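Local coordinates for uncharacterized protein (Enterococcus faecalis, PDB 3D3Y), which is of unknown function but is probably related to M16 (pitrilysin-like) peptidases and is predicted to bind a metal ion, at residues N13-P18 / D202-G207; K23-L28 / M92-D97; T19-T24 / A364-G369; V29-R34 / F88-N93. All coordinates share one frame; numbering follows the deposited sequence.

Contact 1: N13-P18 / D202-G207; sequences NLHVIP and DIFVLG
The His15 imidazole and the Phe204 ring form an offset stack, centroids 4.5 Å apart and planes 26° from parallel. His15 CD2 sits over one face of the phenyl ring, towards its rim, 3.5 Å from Phe204 CZ. CG of His15 is anti to its carbonyl carbon (chi1 -45°), which turns the ring edge to Asp202. There His15 NE2 donates to Asp202 OD1 at 2.7 Å. The bond is almost straight (177°) and lies in the imidazole plane, on the anti side of the carboxylate and somewhat out of its plane. Ile17 CD1 reaches the edge of the Phe204 ring, 3.7 Å from Phe204 CD1. Ile17 CG2 packs on Leu206 CD1. Leu14 CD1 meets Ile203 CG2 and Val205 CG2 on the other face of the sheet. Five backbone hydrogen bonds join the strands, the parallel part of a mixed six-stranded sheet with helix 211-219 on the Leu14 face and helix 368-380 on the His15 face. Asp202 OD2 forms a salt bridge with Lys230, so both carboxylate oxygens are engaged. The stack and straight bond fix the imidazole's rotation. The carboxylate would tend to keep the proton on NE2 and might stabilise a positive ring, an effect the Lys230 salt bridge would partly offset.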
loop_
_atom_site.group_PDB
_atom_site.type_symbol
_atom_site.label_atom_id
_atom_site.label_comp_id
_atom_site.label_asym_id
_atom_site.label_seq_id
_atom_site.Cartn_x
_atom_site.Cartn_y
_atom_site.Cartn_z
ATOM N N ASN A 13 -17.909 -2.108 -11.475
ATOM C CA ASN A 13 -18.501 -3.333 -10.954
ATOM C C ASN A 13 -18.782 -3.273 -9.483
ATOM O O ASN A 13 -18.047 -2.629 -8.725
ATOM C CB ASN A 13 -17.590 -4.508 -11.290
ATOM C CG ASN A 13 -17.524 -4.746 -12.772
ATOM O OD1 ASN A 13 -18.467 -5.272 -13.348
ATOM N ND2 ASN A 13 -16.441 -4.294 -13.415
ATOM N N LEU A 14 -19.873 -3.903 -9.084
ATOM C CA LEU A 14 -20.289 -3.943 -7.692
ATOM C C LEU A 14 -20.077 -5.355 -7.174
ATOM O O LEU A 14 -20.383 -6.348 -7.868
ATOM C CB LEU A 14 -21.766 -3.529 -7.552
ATOM C CG LEU A 14 -22.504 -3.717 -6.204
ATOM C CD1 LEU A 14 -21.879 -2.902 -5.050
ATOM C CD2 LEU A 14 -23.962 -3.353 -6.357
ATOM N N HIS A 15 -19.563 -5.452 -5.956
ATOM C CA HIS A 15 -19.299 -6.751 -5.334
ATOM C C HIS A 15 -19.880 -6.731 -3.941
ATOM O O HIS A 15 -19.476 -5.912 -3.099
ATOM C CB HIS A 15 -17.785 -7.041 -5.261
ATOM C CG HIS A 15 -17.055 -6.724 -6.528
ATOM N ND1 HIS A 15 -16.945 -7.621 -7.565
ATOM C CD2 HIS A 15 -16.420 -5.603 -6.935
ATOM C CE1 HIS A 15 -16.267 -7.068 -8.558
ATOM N NE2 HIS A 15 -15.933 -5.844 -8.200
ATOM N N VAL A 16 -20.833 -7.616 -3.703
ATOM C CA VAL A 16 -21.525 -7.698 -2.426
ATOM C C VAL A 16 -21.051 -8.967 -1.708
ATOM O O VAL A 16 -21.130 -10.065 -2.271
ATOM C CB VAL A 16 -23.058 -7.737 -2.642
ATOM C CG1 VAL A 16 -23.803 -7.930 -1.306
ATOM C CG2 VAL A 16 -23.545 -6.471 -3.394
ATOM N N ILE A 17 -20.536 -8.795 -0.485
ATOM C CA ILE A 17 -20.016 -9.884 0.333
ATOM C C ILE A 17 -20.906 -10.018 1.579
ATOM O O ILE A 17 -20.704 -9.312 2.593
ATOM C CB ILE A 17 -18.498 -9.724 0.716
ATOM C CG1 ILE A 17 -17.609 -9.534 -0.522
ATOM C CG2 ILE A 17 -17.983 -10.994 1.444
ATOM C CD1 ILE A 17 -17.487 -8.152 -0.987
ATOM N N PRO A 18 -21.925 -10.904 1.499
ATOM C CA PRO A 18 -22.855 -11.112 2.605
ATOM C C PRO A 18 -22.160 -11.842 3.733
ATOM O O PRO A 18 -21.411 -12.785 3.495
ATOM C CB PRO A 18 -23.949 -12.033 2.005
ATOM C CG PRO A 18 -23.724 -12.004 0.548
ATOM C CD PRO A 18 -22.262 -11.755 0.347
ATOM N N ASP A 202 -14.337 -0.317 -8.669
ATOM C CA ASP A 202 -14.940 -1.491 -8.036
ATOM C C ASP A 202 -15.479 -1.083 -6.671
ATOM O O ASP A 202 -14.833 -0.355 -5.912
ATOM C CB ASP A 202 -13.946 -2.668 -7.956
ATOM C CG ASP A 202 -13.710 -3.303 -9.304
ATOM O OD1 ASP A 202 -14.488 -4.198 -9.696
ATOM O OD2 ASP A 202 -12.761 -2.879 -10.002
ATOM N N ILE A 203 -16.700 -1.518 -6.394
ATOM C CA ILE A 203 -17.410 -1.115 -5.187
ATOM C C ILE A 203 -17.681 -2.380 -4.431
ATOM O O ILE A 203 -18.181 -3.380 -5.011
ATOM C CB ILE A 203 -18.738 -0.413 -5.529
ATOM C CG1 ILE A 203 -18.447 0.843 -6.349
ATOM C CG2 ILE A 203 -19.505 -0.075 -4.241
ATOM C CD1 ILE A 203 -19.694 1.551 -6.881
ATOM N N PHE A 204 -17.296 -2.362 -3.162
ATOM C CA PHE A 204 -17.472 -3.509 -2.278
ATOM C C PHE A 204 -18.372 -3.165 -1.102
ATOM O O PHE A 204 -18.277 -2.068 -0.513
ATOM C CB PHE A 204 -16.114 -3.978 -1.756
ATOM C CG PHE A 204 -15.268 -4.625 -2.800
ATOM C CD1 PHE A 204 -15.154 -6.005 -2.857
ATOM C CD2 PHE A 204 -14.582 -3.849 -3.744
ATOM C CE1 PHE A 204 -14.383 -6.608 -3.839
ATOM C CE2 PHE A 204 -13.806 -4.457 -4.721
ATOM C CZ PHE A 204 -13.702 -5.821 -4.765
ATOM N N VAL A 205 -19.243 -4.111 -0.765
ATOM C CA VAL A 205 -20.098 -3.994 0.391
ATOM C C VAL A 205 -19.974 -5.290 1.164
ATOM O O VAL A 205 -20.303 -6.364 0.647
ATOM C CB VAL A 205 -21.592 -3.746 -0.002
ATOM C CG1 VAL A 205 -22.432 -3.590 1.259
ATOM C CG2 VAL A 205 -21.690 -2.506 -0.869
ATOM N N LEU A 206 -19.481 -5.181 2.396
ATOM C CA LEU A 206 -19.286 -6.321 3.276
ATOM C C LEU A 206 -20.141 -6.130 4.520
ATOM O O LEU A 206 -19.940 -5.159 5.299
ATOM C CB LEU A 206 -17.801 -6.466 3.656
ATOM C CG LEU A 206 -17.486 -7.423 4.820
ATOM C CD1 LEU A 206 -17.441 -8.826 4.302
ATOM C CD2 LEU A 206 -16.178 -7.081 5.459
ATOM N N GLY A 207 -21.083 -7.046 4.726
ATOM C CA GLY A 207 -21.955 -6.965 5.905
ATOM C C GLY A 207 -23.201 -7.814 5.714
ATOM O O GLY A 207 -23.304 -8.557 4.711
#

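Contact 2: K23-L28 / M92-D97; sequences KTVRLL and MNIVND
Backbone hydrogen bonds join Val25 with Ile94 and Leu27 with Met92, two bonds to each pair. Val25 N to Ile94 O is the shortest, at 2.7 Å. Past the regular pairing, Asn96 N still donates to Lys23 O. Among the polar side chains, Asn93 does most of the work. Its CG is anti to the backbone N (chi1 -166°), which carries the amide across to the neighbouring strand. Asn93 ND2 donates to Thr24 OG1 at 2.9 Å, close to the amide plane. It also makes a weak bond to Val25 O. The same amide lies flat on the Arg26 guanidinium, with the two planes 7° apart. Asn93 ND2 is over one guanidinium face, 3.3 Å from Arg26 NE; both atoms are donors, so they are not bonded, and the near-parallel planes make it a stack. A water bridges Thr24 O and Asn96 ND2, accepting from the amide, which also binds Asp208 O. Asn96 OD1 turns back to His98 N. The apolar contacts lie on the other face. Val25 CB touches Ile94 CG1 at 3.7 Å, and Leu27 CD1 packs on Ile94 CD1 and on CB of Met92, a selenomethionine. This apolar face packs under helix 105-118; on the Asn93 face Arg26 reaches helix 368-380. The antiparallel strand pair, with a helix on each face, is part of a mixed sheet consistent with the alpha/beta domain of M16 relatives.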
loop_
_atom_site.group_PDB
_atom_site.type_symbol
_atom_site.label_atom_id
_atom_site.label_comp_id
_atom_site.label_asym_id
_atom_site.label_seq_id
_atom_site.Cartn_x
_atom_site.Cartn_y
_atom_site.Cartn_z
ATOM N N LYS A 23 -21.723 -6.207 12.892
ATOM C CA LYS A 23 -22.918 -5.418 13.204
ATOM C C LYS A 23 -22.939 -4.140 12.363
ATOM O O LYS A 23 -23.896 -3.368 12.406
ATOM C CB LYS A 23 -22.945 -5.062 14.699
ATOM C CG LYS A 23 -22.991 -6.261 15.624
ATOM C CD LYS A 23 -23.101 -5.807 17.074
ATOM C CE LYS A 23 -22.883 -6.957 18.008
ATOM N NZ LYS A 23 -24.044 -7.888 18.011
ATOM N N THR A 24 -21.859 -3.909 11.626
ATOM C CA THR A 24 -21.782 -2.778 10.722
ATOM C C THR A 24 -21.576 -3.267 9.301
ATOM O O THR A 24 -21.297 -4.451 9.075
ATOM C CB THR A 24 -20.601 -1.854 11.042
ATOM O OG1 THR A 24 -19.375 -2.591 10.901
ATOM C CG2 THR A 24 -20.730 -1.260 12.463
ATOM N N VAL A 25 -21.670 -2.318 8.368
ATOM C CA VAL A 25 -21.536 -2.568 6.940
ATOM C C VAL A 25 -20.384 -1.692 6.444
ATOM O O VAL A 25 -20.365 -0.491 6.695
ATOM C CB VAL A 25 -22.815 -2.229 6.195
ATOM C CG1 VAL A 25 -22.622 -2.422 4.687
ATOM C CG2 VAL A 25 -23.972 -3.121 6.701
ATOM N N ARG A 26 -19.391 -2.314 5.812
ATOM C CA ARG A 26 -18.271 -1.571 5.276
ATOM C C ARG A 26 -18.545 -1.385 3.807
ATOM O O ARG A 26 -19.038 -2.313 3.134
ATOM C CB ARG A 26 -16.994 -2.371 5.418
ATOM C CG ARG A 26 -16.765 -2.907 6.780
ATOM C CD ARG A 26 -15.753 -2.076 7.487
ATOM N NE ARG A 26 -15.634 -2.481 8.884
ATOM C CZ ARG A 26 -15.063 -1.721 9.812
ATOM N NH1 ARG A 26 -14.553 -0.534 9.455
ATOM N NH2 ARG A 26 -15.012 -2.141 11.077
ATOM N N LEU A 27 -18.204 -0.198 3.318
ATOM C CA LEU A 27 -18.275 0.130 1.909
ATOM C C LEU A 27 -16.923 0.638 1.448
ATOM O O LEU A 27 -16.238 1.396 2.171
ATOM C CB LEU A 27 -19.313 1.226 1.647
ATOM C CG LEU A 27 -20.790 0.965 1.963
ATOM C CD1 LEU A 27 -21.063 1.313 3.412
ATOM C CD2 LEU A 27 -21.632 1.828 1.052
ATOM N N LEU A 28 -16.544 0.219 0.242
ATOM C CA LEU A 28 -15.289 0.647 -0.376
ATOM C C LEU A 28 -15.566 0.941 -1.821
ATOM O O LEU A 28 -16.098 0.081 -2.541
ATOM C CB LEU A 28 -14.216 -0.429 -0.231
ATOM C CG LEU A 28 -12.918 -0.266 -1.045
ATOM C CD1 LEU A 28 -12.060 0.950 -0.563
ATOM C CD2 LEU A 28 -12.159 -1.595 -0.968
HETATM N N MSE A 92 -16.258 3.729 3.912
HETATM C CA MSE A 92 -17.285 4.073 4.878
HETATM C C MSE A 92 -17.601 2.863 5.734
HETATM O O MSE A 92 -17.569 1.712 5.254
HETATM C CB MSE A 92 -18.582 4.478 4.195
HETATM C CG MSE A 92 -18.640 5.861 3.679
HETATM SE SE MSE A 92 -20.447 6.277 3.050
HETATM C CE MSE A 92 -21.320 6.900 4.620
ATOM N N ASN A 93 -17.931 3.134 6.992
ATOM C CA ASN A 93 -18.435 2.134 7.952
ATOM C C ASN A 93 -19.752 2.720 8.499
ATOM O O ASN A 93 -19.801 3.892 8.918
ATOM C CB ASN A 93 -17.399 1.913 9.066
ATOM C CG ASN A 93 -17.662 0.650 9.925
ATOM O OD1 ASN A 93 -17.343 0.633 11.135
ATOM N ND2 ASN A 93 -18.196 -0.406 9.315
ATOM N N ILE A 94 -20.822 1.940 8.427
ATOM C CA ILE A 94 -22.147 2.340 8.910
ATOM C C ILE A 94 -22.759 1.233 9.745
ATOM O O ILE A 94 -22.478 0.037 9.528
ATOM C CB ILE A 94 -23.098 2.648 7.726
ATOM C CG1 ILE A 94 -23.298 1.390 6.863
ATOM C CG2 ILE A 94 -22.506 3.758 6.885
ATOM C CD1 ILE A 94 -24.125 1.618 5.626
ATOM N N VAL A 95 -23.599 1.617 10.698
ATOM C CA VAL A 95 -24.282 0.641 11.535
ATOM C C VAL A 95 -25.380 0.006 10.691
ATOM O O VAL A 95 -26.028 0.696 9.925
ATOM C CB VAL A 95 -24.922 1.299 12.773
ATOM C CG1 VAL A 95 -25.675 0.276 13.565
ATOM C CG2 VAL A 95 -23.872 2.016 13.675
ATOM N N ASN A 96 -25.566 -1.302 10.814
ATOM C CA ASN A 96 -26.616 -2.031 10.058
ATOM C C ASN A 96 -28.023 -1.605 10.525
ATOM O O ASN A 96 -28.220 -1.315 11.719
ATOM C CB ASN A 96 -26.391 -3.533 10.223
ATOM C CG ASN A 96 -27.270 -4.373 9.307
ATOM O OD1 ASN A 96 -28.489 -4.410 9.479
ATOM N ND2 ASN A 96 -26.648 -5.050 8.318
ATOM N N ASP A 97 -28.990 -1.546 9.600
ATOM C CA ASP A 97 -30.404 -1.216 9.940
ATOM C C ASP A 97 -30.960 -2.026 11.110
ATOM O O ASP A 97 -31.836 -1.553 11.837
ATOM C CB ASP A 97 -31.357 -1.425 8.747
ATOM C CG ASP A 97 -31.223 -0.347 7.686
ATOM O OD1 ASP A 97 -31.222 0.874 8.019
ATOM O OD2 ASP A 97 -31.130 -0.734 6.498
HETATM O O HOH W 1 -23.805 -5.797 8.933
#

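Contact 3: T19-T24 / A364-G369; sequences TEKYKT and ALDNAG. With EDO (1,2-ethanediol), chain F.
Tyr22 meets Asp366 and Ala368 at the start of helix 368-380, where Asn367 is the N-cap. Tyr22 OH donates to Asp366 O over a short 2.5 Å. The hydroxyl is tilted 30° from the carbonyl plane. Ala368 CB sits over one face of the Tyr22 ring as a CH-pi contact, 3.9 Å from the centroid. The opposite face is covered by Lys21 CG, so the ring lies between a methyl and a methylene group. CG of Tyr22 is anti to its carbonyl carbon (chi1 -53°), and the ring extends from the 19-24 loop to the helix start. Lys21 reaches out alongside on an extended chain. Its NZ makes a long salt bridge with Asp366 OD1, at 3.8 Å. Further out, each partner is held by its own turn. Asn367 OD1 caps Ala370 N, and Asn367 N bonds to Ala364 O. On the loop side, Thr19 forms an ST turn: its OG1 accepts from Lys21 N. Leu206 of strand 200-207 and Trp371 of the helix also touch Tyr22 and Thr19; the loop links strands 12-18 and 24-34. A 1,2-ethanediol, probably from the crystallisation liquor, lies against Thr19 and Glu20. Glu20 N donates to its O1 at 3.0 Å, with an angle of 163° at the hydrogen.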
loop_
_atom_site.group_PDB
_atom_site.type_symbol
_atom_site.label_atom_id
_atom_site.label_comp_id
_atom_site.label_asym_id
_atom_site.label_seq_id
_atom_site.Cartn_x
_atom_site.Cartn_y
_atom_site.Cartn_z
ATOM N N THR A 19 -22.425 -11.412 4.959
ATOM C CA THR A 19 -21.864 -12.051 6.133
ATOM C C THR A 19 -22.668 -11.617 7.350
ATOM O O THR A 19 -23.232 -10.527 7.357
ATOM C CB THR A 19 -20.379 -11.688 6.327
ATOM O OG1 THR A 19 -19.919 -12.258 7.547
ATOM C CG2 THR A 19 -20.141 -10.141 6.354
ATOM N N GLU A 20 -22.745 -12.481 8.355
ATOM C CA GLU A 20 -23.401 -12.123 9.605
ATOM C C GLU A 20 -22.361 -11.883 10.711
ATOM O O GLU A 20 -22.698 -11.794 11.897
ATOM C CB GLU A 20 -24.393 -13.224 9.998
ATOM C CG GLU A 20 -25.682 -13.165 9.204
ATOM C CD GLU A 20 -26.628 -14.295 9.558
ATOM O OE1 GLU A 20 -26.216 -15.461 9.439
ATOM O OE2 GLU A 20 -27.780 -14.015 9.957
ATOM N N LYS A 21 -21.097 -11.774 10.302
ATOM C CA LYS A 21 -19.978 -11.690 11.219
ATOM C C LYS A 21 -19.925 -10.331 11.931
ATOM O O LYS A 21 -19.404 -10.242 13.044
ATOM C CB LYS A 21 -18.670 -11.963 10.460
ATOM C CG LYS A 21 -17.422 -12.118 11.331
ATOM C CD LYS A 21 -16.274 -12.852 10.584
ATOM C CE LYS A 21 -14.938 -12.777 11.372
ATOM N NZ LYS A 21 -14.051 -13.976 11.127
ATOM N N TYR A 22 -20.505 -9.306 11.302
ATOM C CA TYR A 22 -20.402 -7.911 11.781
ATOM C C TYR A 22 -21.735 -7.219 12.024
ATOM O O TYR A 22 -22.736 -7.569 11.415
ATOM C CB TYR A 22 -19.576 -7.083 10.803
ATOM C CG TYR A 22 -18.236 -7.731 10.525
ATOM C CD1 TYR A 22 -17.222 -7.738 11.500
ATOM C CD2 TYR A 22 -17.991 -8.367 9.305
ATOM C CE1 TYR A 22 -15.985 -8.352 11.254
ATOM C CE2 TYR A 22 -16.765 -8.989 9.051
ATOM C CZ TYR A 22 -15.774 -8.983 10.028
ATOM O OH TYR A 22 -14.566 -9.598 9.783
ATOM N N LYS A 23 -21.723 -6.207 12.892
ATOM C CA LYS A 23 -22.918 -5.418 13.204
ATOM C C LYS A 23 -22.939 -4.140 12.363
ATOM O O LYS A 23 -23.896 -3.368 12.406
ATOM C CB LYS A 23 -22.945 -5.062 14.699
ATOM C CG LYS A 23 -22.991 -6.261 15.624
ATOM C CD LYS A 23 -23.101 -5.807 17.074
ATOM C CE LYS A 23 -22.883 -6.957 18.008
ATOM N NZ LYS A 23 -24.044 -7.888 18.011
ATOM N N THR A 24 -21.859 -3.909 11.626
ATOM C CA THR A 24 -21.782 -2.778 10.722
ATOM C C THR A 24 -21.576 -3.267 9.301
ATOM O O THR A 24 -21.297 -4.451 9.075
ATOM C CB THR A 24 -20.601 -1.854 11.042
ATOM O OG1 THR A 24 -19.375 -2.591 10.901
ATOM C CG2 THR A 24 -20.730 -1.260 12.463
ATOM N N ALA A 364 -5.109 -11.447 11.435
ATOM C CA ALA A 364 -5.870 -10.643 10.474
ATOM C C ALA A 364 -7.111 -11.338 9.891
ATOM O O ALA A 364 -7.931 -10.701 9.207
ATOM C CB ALA A 364 -4.962 -10.131 9.388
ATOM N N LEU A 365 -7.271 -12.630 10.188
ATOM C CA LEU A 365 -8.449 -13.401 9.748
ATOM C C LEU A 365 -9.770 -12.792 10.224
ATOM O O LEU A 365 -10.819 -12.983 9.585
ATOM C CB LEU A 365 -8.380 -14.866 10.219
ATOM C CG LEU A 365 -7.550 -15.884 9.427
ATOM C CD1 LEU A 365 -7.992 -17.315 9.764
ATOM C CD2 LEU A 365 -7.651 -15.640 7.933
ATOM N N ASP A 366 -9.714 -12.065 11.341
ATOM C CA ASP A 366 -10.915 -11.521 11.950
ATOM C C ASP A 366 -11.333 -10.190 11.332
ATOM O O ASP A 366 -12.533 -9.878 11.227
ATOM C CB ASP A 366 -10.712 -11.361 13.458
ATOM C CG ASP A 366 -10.951 -12.652 14.213
ATOM O OD1 ASP A 366 -11.107 -13.720 13.555
ATOM O OD2 ASP A 366 -10.993 -12.590 15.467
ATOM N N ASN A 367 -10.332 -9.428 10.921
ATOM C CA ASN A 367 -10.510 -8.043 10.544
ATOM C C ASN A 367 -11.308 -7.803 9.236
ATOM O O ASN A 367 -10.941 -8.318 8.183
ATOM C CB ASN A 367 -9.131 -7.382 10.490
ATOM C CG ASN A 367 -9.222 -5.905 10.309
ATOM O OD1 ASN A 367 -9.296 -5.412 9.182
ATOM N ND2 ASN A 367 -9.224 -5.170 11.420
ATOM N N ALA A 368 -12.376 -7.005 9.320
ATOM C CA ALA A 368 -13.211 -6.663 8.153
ATOM C C ALA A 368 -12.427 -5.903 7.080
ATOM O O ALA A 368 -12.605 -6.146 5.890
ATOM C CB ALA A 368 -14.461 -5.884 8.566
ATOM N N GLY A 369 -11.540 -5.001 7.493
ATOM C CA GLY A 369 -10.658 -4.317 6.533
ATOM C C GLY A 369 -9.751 -5.266 5.782
ATOM O O GLY A 369 -9.580 -5.152 4.560
HETATM C C1 EDO F . -20.550 -15.699 8.369
HETATM O O1 EDO F . -21.925 -15.322 8.473
HETATM C C2 EDO F . -19.972 -15.234 7.038
HETATM O O2 EDO F . -18.555 -15.463 7.042
#

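Contact 4: V29-R34 / F88-N93; sequences VRFNTR and FNISMN
The Phe31 and Phe88 rings meet as an offset edge-to-face pair. The edge of Phe88 is turned towards the face of Phe31, with the planes at 87° and the centroids 5.8 Å apart. Phe31 CD2 and Phe88 CD2 make the closest approach, at 3.9 Å. At the edge of the Phe31 ring, near its plane, lies Phe88 O. Ile90 CD1 comes to Phe31 CE2 obliquely. The Arg30 guanidinium turns its edge to Asn89 OD1, its plane steeply inclined to the Asn89 amide. Arg30 NE donates to Asn89 OD1; the 2.5 Å between them is implausibly short, so the exact length is doubtful. NE approaches from above the amide plane, 39° out of it, so the bond does not follow a lone pair. The side chain leaves with CG anti to the backbone N (chi1 179°), then bends at chi3, which brings NE alongside Asn89. These residues sit in the middle of an antiparallel strand pair of the mixed six-stranded sheet. Here Val29 with Ile90 and Phe31 with Phe88 are the hydrogen-bonded pairs; Val29 N to Ile90 O measures 2.8 Å. Arg30 and Asn89 form the non-hydrogen-bonded pair between them. Helix 40-52 packs on Phe88 from the aromatic side. On the other face Arg30 NH2 forms a salt bridge with Glu373 of helix 368-380, and Tyr376 of the same helix makes a cation-pi contact with Arg30.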
loop_
_atom_site.group_PDB
_atom_site.type_symbol
_atom_site.label_atom_id
_atom_site.label_comp_id
_atom_site.label_asym_id
_atom_site.label_seq_id
_atom_site.Cartn_x
_atom_site.Cartn_y
_atom_site.Cartn_z
ATOM N N VAL A 29 -15.245 2.165 -2.239
ATOM C CA VAL A 29 -15.218 2.491 -3.653
ATOM C C VAL A 29 -13.750 2.674 -4.054
ATOM O O VAL A 29 -13.056 3.587 -3.531
ATOM C CB VAL A 29 -16.009 3.750 -3.961
ATOM C CG1 VAL A 29 -16.111 3.954 -5.489
ATOM C CG2 VAL A 29 -17.410 3.669 -3.318
ATOM N N ARG A 30 -13.269 1.793 -4.936
ATOM C CA ARG A 30 -11.854 1.827 -5.302
ATOM C C ARG A 30 -11.657 2.173 -6.783
ATOM O O ARG A 30 -12.122 1.435 -7.683
ATOM C CB ARG A 30 -11.131 0.537 -4.883
ATOM C CG ARG A 30 -9.635 0.510 -5.278
ATOM C CD ARG A 30 -8.810 -0.545 -4.499
ATOM N NE ARG A 30 -8.644 -0.197 -3.090
ATOM C CZ ARG A 30 -8.413 -1.079 -2.114
ATOM N NH1 ARG A 30 -8.316 -2.392 -2.375
ATOM N NH2 ARG A 30 -8.258 -0.639 -0.865
ATOM N N PHE A 31 -11.052 3.335 -7.025
ATOM C CA PHE A 31 -10.673 3.752 -8.387
ATOM C C PHE A 31 -9.256 3.259 -8.694
ATOM O O PHE A 31 -8.325 3.481 -7.932
ATOM C CB PHE A 31 -10.715 5.271 -8.553
ATOM C CG PHE A 31 -12.085 5.882 -8.369
ATOM C CD1 PHE A 31 -12.778 6.403 -9.470
ATOM C CD2 PHE A 31 -12.671 5.946 -7.104
ATOM C CE1 PHE A 31 -14.042 6.967 -9.319
ATOM C CE2 PHE A 31 -13.913 6.531 -6.936
ATOM C CZ PHE A 31 -14.598 7.041 -8.068
ATOM N N ASN A 32 -9.096 2.566 -9.808
ATOM C CA ASN A 32 -7.850 1.872 -10.103
ATOM C C ASN A 32 -7.293 2.451 -11.391
ATOM O O ASN A 32 -8.031 2.574 -12.378
ATOM C CB ASN A 32 -8.151 0.371 -10.238
ATOM C CG ASN A 32 -6.890 -0.509 -10.284
ATOM O OD1 ASN A 32 -6.019 -0.364 -11.166
ATOM N ND2 ASN A 32 -6.805 -1.437 -9.340
ATOM N N THR A 33 -6.007 2.814 -11.382
ATOM C CA THR A 33 -5.327 3.344 -12.576
ATOM C C THR A 33 -3.886 2.832 -12.624
ATOM O O THR A 33 -3.354 2.373 -11.611
ATOM C CB THR A 33 -5.347 4.900 -12.606
ATOM O OG1 THR A 33 -5.083 5.353 -13.942
ATOM C CG2 THR A 33 -4.294 5.490 -11.638
ATOM N N ARG A 34 -3.257 2.903 -13.790
ATOM C CA ARG A 34 -1.810 2.633 -13.889
ATOM C C ARG A 34 -1.003 3.623 -13.025
ATOM O O ARG A 34 -1.293 4.822 -13.006
ATOM C CB ARG A 34 -1.357 2.695 -15.366
ATOM C CG ARG A 34 0.105 2.301 -15.626
ATOM C CD ARG A 34 0.516 2.528 -17.122
ATOM N NE ARG A 34 0.719 3.961 -17.373
ATOM C CZ ARG A 34 1.795 4.653 -16.980
ATOM N NH1 ARG A 34 2.791 4.052 -16.338
ATOM N NH2 ARG A 34 1.887 5.954 -17.238
ATOM N N PHE A 88 -7.207 4.722 -5.452
ATOM C CA PHE A 88 -7.838 5.866 -4.782
ATOM C C PHE A 88 -9.054 5.257 -4.093
ATOM O O PHE A 88 -9.924 4.685 -4.749
ATOM C CB PHE A 88 -8.219 6.900 -5.821
ATOM C CG PHE A 88 -8.895 8.137 -5.285
ATOM C CD1 PHE A 88 -8.187 9.343 -5.215
ATOM C CD2 PHE A 88 -10.261 8.129 -4.935
ATOM C CE1 PHE A 88 -8.822 10.516 -4.797
ATOM C CE2 PHE A 88 -10.914 9.297 -4.490
ATOM C CZ PHE A 88 -10.179 10.503 -4.410
ATOM N N ASN A 89 -9.083 5.356 -2.767
ATOM C CA ASN A 89 -9.943 4.500 -1.939
ATOM C C ASN A 89 -10.902 5.295 -1.070
ATOM O O ASN A 89 -10.465 6.007 -0.167
ATOM C CB ASN A 89 -9.050 3.691 -0.982
ATOM C CG ASN A 89 -7.903 2.983 -1.688
ATOM O OD1 ASN A 89 -8.130 2.229 -2.621
ATOM N ND2 ASN A 89 -6.667 3.212 -1.226
ATOM N N ILE A 90 -12.199 5.153 -1.311
ATOM C CA ILE A 90 -13.192 5.852 -0.484
ATOM C C ILE A 90 -13.833 4.786 0.370
ATOM O O ILE A 90 -14.369 3.795 -0.144
ATOM C CB ILE A 90 -14.269 6.528 -1.346
ATOM C CG1 ILE A 90 -13.628 7.568 -2.284
ATOM C CG2 ILE A 90 -15.370 7.168 -0.477
ATOM C CD1 ILE A 90 -14.617 8.064 -3.373
ATOM N N SER A 91 -13.750 4.984 1.683
ATOM C CA SER A 91 -14.212 3.979 2.643
ATOM C C SER A 91 -15.292 4.574 3.528
ATOM O O SER A 91 -15.207 5.761 3.897
ATOM C CB SER A 91 -13.029 3.571 3.537
ATOM O OG SER A 91 -12.003 2.955 2.748
HETATM N N MSE A 92 -16.258 3.729 3.912
HETATM C CA MSE A 92 -17.285 4.073 4.878
HETATM C C MSE A 92 -17.601 2.863 5.734
HETATM O O MSE A 92 -17.569 1.712 5.254
HETATM C CB MSE A 92 -18.582 4.478 4.195
HETATM C CG MSE A 92 -18.640 5.861 3.679
HETATM SE SE MSE A 92 -20.447 6.277 3.050
HETATM C CE MSE A 92 -21.320 6.900 4.620
ATOM N N ASN A 93 -17.931 3.134 6.992
ATOM C CA ASN A 93 -18.435 2.134 7.952
ATOM C C ASN A 93 -19.752 2.720 8.499
ATOM O O ASN A 93 -19.801 3.892 8.918
ATOM C CB ASN A 93 -17.399 1.913 9.066
ATOM C CG ASN A 93 -17.662 0.650 9.925
ATOM O OD1 ASN A 93 -17.343 0.633 11.135
ATOM N ND2 ASN A 93 -18.196 -0.406 9.315
#

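Overall arrangement
Contacts 1, 2 and 4 belong to one mixed sheet, in which strand 24-34 lies between strands 200-207 and 85-95. Contacts 2 and 4 are successive lengths of the same strand pair, with centres about 16 Å apart. Strand 200-207 ties contact 1 to both: Phe204 N lies 2.8 Å from Leu28 O and Asp202 O 2.8 Å from Arg30 N, probable hydrogen bonds. Contact 3 brings the loop between strands 12-18 and 24-34 against the start of helix 368-380, which covers one face of the sheet. Its centre is about 10 Å from that of contact 2, where Ala368 CB touches Arg26 NE at 3.6 Å. The ethanediol binds at Glu20 of contact 3 and marks no known site.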